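PDB 5FYD: 7beta-hydroxysteroid dehydrogenase from Collinsella aerofaciens, which catalyses the NADPH-dependent reduction of the 7-oxo group of 7-oxolithocholate to give ursodeoxycholate, as a homodimeric short-chain dehydrogenase/reductase. Local coordinates for residues H95-I100 against S150-Q155; N140-T145 against A158-I163. One frame throughout, in Å; residues are numbered along the deposited sequence.

Contact 1. Residues H95-I100 against S150-Q155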
loop_
_atom_site.group_PDB
_atom_site.type_symbol
_atom_site.label_atom_id
_atom_site.label_comp_id
_atom_site.label_asym_id
_atom_site.label_seq_id
_atom_site.Cartn_x
_atom_site.Cartn_y
_atom_site.Cartn_z
ATOM N N HIS A 95 -2.264 9.607 5.863
ATOM C CA HIS A 95 -1.522 9.105 7.012
ATOM C C HIS A 95 -0.082 8.868 6.608
ATOM O O HIS A 95 0.263 8.880 5.429
ATOM C CB HIS A 95 -2.183 7.861 7.621
ATOM C CG HIS A 95 -2.679 6.861 6.618
ATOM N ND1 HIS A 95 -1.851 5.941 6.012
ATOM C CD2 HIS A 95 -3.928 6.610 6.149
ATOM C CE1 HIS A 95 -2.564 5.170 5.207
ATOM N NE2 HIS A 95 -3.825 5.562 5.263
ATOM N N SER A 96 0.764 8.710 7.603
ATOM C CA SER A 96 2.191 8.634 7.356
ATOM C C SER A 96 2.836 7.883 8.487
ATOM O O SER A 96 2.758 8.302 9.632
ATOM C CB SER A 96 2.769 10.037 7.257
ATOM O OG SER A 96 4.109 9.966 6.810
ATOM N N PHE A 97 3.474 6.767 8.154
ATOM C CA PHE A 97 4.119 5.932 9.136
ATOM C C PHE A 97 5.252 6.686 9.830
ATOM O O PHE A 97 6.016 7.401 9.189
ATOM C CB PHE A 97 4.665 4.648 8.487
ATOM C CG PHE A 97 5.586 3.869 9.383
ATOM C CD1 PHE A 97 5.077 3.080 10.404
ATOM C CD2 PHE A 97 6.964 3.936 9.213
ATOM C CE1 PHE A 97 5.924 2.372 11.255
ATOM C CE2 PHE A 97 7.816 3.220 10.053
ATOM C CZ PHE A 97 7.295 2.446 11.074
ATOM N N GLY A 98 5.334 6.508 11.138
ATOM C CA GLY A 98 6.416 7.029 11.951
ATOM C C GLY A 98 5.942 7.409 13.323
ATOM O O GLY A 98 4.782 7.817 13.493
ATOM N N LYS A 99 6.820 7.273 14.317
ATOM C CA LYS A 99 6.586 7.877 15.619
ATOM C C LYS A 99 6.417 9.379 15.424
ATOM O O LYS A 99 6.907 9.958 14.420
ATOM C CB LYS A 99 7.742 7.640 16.587
ATOM C CG LYS A 99 7.985 6.183 16.958
ATOM C CD LYS A 99 8.822 6.086 18.209
ATOM C CE LYS A 99 9.047 4.648 18.625
ATOM N NZ LYS A 99 9.863 4.579 19.871
ATOM N N ILE A 100 5.740 10.012 16.380
ATOM C CA ILE A 100 5.434 11.452 16.297
ATOM C C ILE A 100 6.690 12.290 15.978
ATOM O O ILE A 100 6.660 13.114 15.076
ATOM C CB ILE A 100 4.681 11.993 17.555
ATOM C CG1 ILE A 100 4.253 13.459 17.342
ATOM C CG2 ILE A 100 5.505 11.849 18.841
ATOM C CD1 ILE A 100 3.576 14.098 18.532
ATOM N N SER A 150 -3.681 4.581 16.818
ATOM C CA SER A 150 -2.803 4.015 15.792
ATOM C C SER A 150 -1.334 4.326 16.096
ATOM O O SER A 150 -0.723 5.170 15.435
ATOM C CB SER A 150 -3.205 4.512 14.398
ATOM O OG SER A 150 -3.319 5.928 14.348
ATOM N N PRO A 151 -0.764 3.657 17.126
ATOM C CA PRO A 151 0.675 3.748 17.404
ATOM C C PRO A 151 1.506 3.565 16.143
ATOM O O PRO A 151 1.151 2.746 15.291
ATOM C CB PRO A 151 0.905 2.579 18.383
ATOM C CG PRO A 151 -0.390 2.445 19.107
ATOM C CD PRO A 151 -1.428 2.707 18.054
ATOM N N TRP A 152 2.567 4.375 16.017
ATOM C CA TRP A 152 3.455 4.458 14.840
ATOM C C TRP A 152 2.800 5.102 13.603
ATOM O O TRP A 152 3.383 5.138 12.531
ATOM C CB TRP A 152 4.142 3.107 14.520
ATOM C CG TRP A 152 5.321 2.791 15.411
ATOM C CD1 TRP A 152 6.637 3.061 15.152
ATOM C CD2 TRP A 152 5.292 2.190 16.714
ATOM N NE1 TRP A 152 7.423 2.650 16.194
ATOM C CE2 TRP A 152 6.633 2.100 17.161
ATOM C CE3 TRP A 152 4.277 1.658 17.517
ATOM C CZ2 TRP A 152 6.978 1.533 18.398
ATOM C CZ3 TRP A 152 4.614 1.119 18.751
ATOM C CH2 TRP A 152 5.962 1.058 19.180
ATOM N N ASN A 153 1.589 5.634 13.769
ATOM C CA ASN A 153 0.910 6.396 12.733
ATOM C C ASN A 153 -0.169 7.245 13.417
ATOM O O ASN A 153 -1.337 7.248 13.019
ATOM C CB ASN A 153 0.300 5.450 11.684
ATOM C CG ASN A 153 0.065 6.122 10.336
ATOM O OD1 ASN A 153 -0.045 7.330 10.225
ATOM N ND2 ASN A 153 0.017 5.311 9.281
ATOM N N GLY A 154 0.246 7.934 14.467
ATOM C CA GLY A 154 -0.657 8.565 15.433
ATOM C C GLY A 154 -1.724 9.474 14.840
ATOM O O GLY A 154 -2.904 9.438 15.251
ATOM N N GLN A 155 -1.338 10.265 13.843
ATOM C CA GLN A 155 -2.313 11.174 13.232
ATOM C C GLN A 155 -3.435 10.528 12.407
ATOM O O GLN A 155 -4.480 11.167 12.189
ATOM C CB GLN A 155 -1.616 12.267 12.422
ATOM C CG GLN A 155 -1.451 13.558 13.188
ATOM C CD GLN A 155 -1.562 14.780 12.299
ATOM O OE1 GLN A 155 -2.641 15.216 11.945
ATOM N NE2 GLN A 155 -0.433 15.349 11.961
#
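The type II beta turn Ser150 to Asn153, which leads into helix 154-173, lies against the loop His95 to Lys99 at the rim of the active site. Trp152 and Asn153 carry most of the contact. Gly98 N donates to Trp152 O at 2.8 Å, almost straight at 175° but from above the carbonyl plane. Asn153 reaches the loop with CG anti to its backbone N (chi1 -157°). Its OD1 accepts from Ser96 N at 3.1 Å, a more bent bond. His95 CB packs on the same amide, 3.4 Å from Asn153 OD1, and its ring stacks on Tyr156, the probable proton acceptor. The Phe97 ring lies near parallel to the indole five-membered ring but slid well aside, so overlap is slight. Its CE1 sits 3.8 Å from Trp152 CB. The extended Lys99 chain runs alongside the indole, with CE 3.5 Å from Trp152 NE1. Phe97 also packs on Pro192 of the second subunit. Inside the turn, Ser150 OG donates to Asn153 O at 2.7 Å. Two hydrogen bonds to the loop backbone thus set its position beside the turn, while the exposed Phe97, Trp152 and Lys99 chains add nonpolar contact at the surface.

Contact 2. Residues N140-T145 against A158-I163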
loop_
_atom_site.group_PDB
_atom_site.type_symbol
_atom_site.label_atom_id
_atom_site.label_comp_id
_atom_site.label_asym_id
_atom_site.label_seq_id
_atom_site.Cartn_x
_atom_site.Cartn_y
_atom_site.Cartn_z
ATOM N N ASN A 140 -19.830 11.017 6.226
ATOM C CA ASN A 140 -18.393 11.137 6.322
ATOM C C ASN A 140 -17.787 9.801 6.709
ATOM O O ASN A 140 -18.412 8.986 7.377
ATOM C CB ASN A 140 -17.988 12.216 7.314
ATOM C CG ASN A 140 -18.393 13.583 6.866
ATOM O OD1 ASN A 140 -18.353 13.904 5.675
ATOM N ND2 ASN A 140 -18.793 14.422 7.820
ATOM N N VAL A 141 -16.556 9.586 6.273
ATOM C CA VAL A 141 -15.873 8.313 6.456
ATOM C C VAL A 141 -14.818 8.420 7.547
ATOM O O VAL A 141 -13.923 9.270 7.489
ATOM C CB VAL A 141 -15.254 7.873 5.126
ATOM C CG1 VAL A 141 -14.502 6.554 5.281
ATOM C CG2 VAL A 141 -16.347 7.771 4.080
ATOM N N SER A 142 -14.952 7.583 8.566
ATOM C CA SER A 142 -13.908 7.402 9.568
ATOM C C SER A 142 -13.247 6.024 9.458
ATOM O O SER A 142 -13.482 5.254 8.501
ATOM C CB SER A 142 -14.482 7.668 10.961
ATOM O OG SER A 142 -13.447 7.779 11.924
ATOM N N SER A 143 -12.416 5.714 10.452
ATOM C CA SER A 143 -11.634 4.493 10.470
ATOM C C SER A 143 -11.627 3.940 11.864
ATOM O O SER A 143 -11.668 4.705 12.848
ATOM C CB SER A 143 -10.212 4.820 10.067
ATOM O OG SER A 143 -9.403 3.666 10.164
ATOM N N MET A 144 -11.573 2.615 11.966
ATOM C CA MET A 144 -11.415 1.946 13.238
ATOM C C MET A 144 -10.186 2.424 14.037
ATOM O O MET A 144 -10.229 2.373 15.260
ATOM C CB MET A 144 -11.411 0.417 13.040
ATOM C CG MET A 144 -12.840 -0.098 12.874
ATOM S SD MET A 144 -12.888 -1.800 12.344
ATOM C CE MET A 144 -12.309 -2.607 13.833
ATOM N N THR A 145 -9.166 2.964 13.359
ATOM C CA THR A 145 -8.033 3.591 14.033
ATOM C C THR A 145 -8.465 4.782 14.899
ATOM O O THR A 145 -7.801 5.096 15.892
ATOM C CB THR A 145 -6.928 4.055 13.055
ATOM O OG1 THR A 145 -7.465 5.019 12.152
ATOM C CG2 THR A 145 -6.344 2.894 12.282
ATOM N N ALA A 158 -5.930 9.925 15.098
ATOM C CA ALA A 158 -6.307 11.200 15.718
ATOM C C ALA A 158 -7.244 11.973 14.788
ATOM O O ALA A 158 -8.279 12.489 15.217
ATOM C CB ALA A 158 -5.079 12.033 16.060
ATOM N N GLY A 159 -6.847 12.095 13.523
ATOM C CA GLY A 159 -7.648 12.764 12.518
ATOM C C GLY A 159 -8.966 12.057 12.267
ATOM O O GLY A 159 -10.022 12.705 12.173
ATOM N N LYS A 160 -8.930 10.725 12.167
ATOM C CA LYS A 160 -10.162 9.980 11.963
ATOM C C LYS A 160 -11.086 10.087 13.178
ATOM O O LYS A 160 -12.305 10.128 13.027
ATOM C CB LYS A 160 -9.892 8.524 11.572
ATOM C CG LYS A 160 -9.348 8.367 10.168
ATOM C CD LYS A 160 -10.231 9.108 9.163
ATOM C CE LYS A 160 -10.366 8.446 7.823
ATOM N NZ LYS A 160 -11.115 9.367 6.935
ATOM N N ALA A 161 -10.520 10.187 14.382
ATOM C CA ALA A 161 -11.351 10.413 15.577
ATOM C C ALA A 161 -12.002 11.795 15.563
ATOM O O ALA A 161 -13.142 11.978 16.026
ATOM C CB ALA A 161 -10.542 10.221 16.837
ATOM N N PHE A 162 -11.271 12.791 15.072
ATOM C CA PHE A 162 -11.851 14.135 14.911
ATOM C C PHE A 162 -13.071 14.066 13.986
ATOM O O PHE A 162 -14.168 14.565 14.305
ATOM C CB PHE A 162 -10.806 15.096 14.351
ATOM C CG PHE A 162 -11.262 16.516 14.306
ATOM C CD1 PHE A 162 -12.006 16.990 13.245
ATOM C CD2 PHE A 162 -10.965 17.372 15.364
ATOM C CE1 PHE A 162 -12.429 18.304 13.211
ATOM C CE2 PHE A 162 -11.380 18.669 15.342
ATOM C CZ PHE A 162 -12.101 19.149 14.262
ATOM N N ILE A 163 -12.895 13.408 12.841
ATOM C CA ILE A 163 -13.991 13.259 11.874
ATOM C C ILE A 163 -15.154 12.494 12.515
ATOM O O ILE A 163 -16.314 12.886 12.372
ATOM C CB ILE A 163 -13.521 12.537 10.592
ATOM C CG1 ILE A 163 -12.532 13.434 9.830
ATOM C CG2 ILE A 163 -14.708 12.120 9.729
ATOM C CD1 ILE A 163 -11.806 12.767 8.688
#
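Lys160 of helix 154-173 lies against the end of strand 136-143, in the probable catalytic centre of this short-chain dehydrogenase. The tight part is polar. Lys160 NZ donates to Val141 O at 2.9 Å, from above the carbonyl plane. The chain bends at chi2 (-51°) and chi3 (-145°), which lays CD and CE along the strand before NZ meets that oxygen. Ser142 OG donates to Lys160 O at 2.8 Å, also from above the plane. Strand and helix are therefore tied in both directions through one lysine. Lys160 CG also packs 3.7 Å from Ser143 CB. Cut back to an alanine, this position would probably leave Val141 O without this donor and open a gap beside Ser143 CB. Lys160 probably lowers the pKa of Tyr156, the likely proton acceptor, as in related enzymes. Ser143, which probably stabilises the transition state, shares a 3.1 Å hydrogen bond between its OG and Thr145 OG1. The packing is looser toward Asn140, where Ile163 CG2 stands 4.1 Å from Asn140 CB. Ala158, pointing away from the strand, is exposed. Asn140 ND2 bonds to Thr167 further along the helix. The strand lies between strands 85-90 and 179-186 in the parallel Rossmann sheet. Helix 105-132 packs on Ile163 and Phe162, and Pro199 of the second subunit touches Ser143 and Thr145.

Overall arrangement
From the N terminus the chain first lays down strands 10-14, 34-39 and 60-64; strand 85-90 then runs into the loop that holds residues 95-100. Helix 105-132 and strand 136-143 follow, then the short helix 145-148. Contact 1 closes the long excursion from that loop to residues 150-155, the turn and the start of helix 154-173. Contact 2 closes a short one, from the end of strand 136-143 to the same helix. The segments alternate along the chain, so the two closures cross rather than nest. Contact 1 holds the helix entry to the loop, and contact 2 holds its next turns to the sheet. Their centres are about 14 Å apart, with Tyr156 between 150-155 and 158-163. Both touch the second subunit.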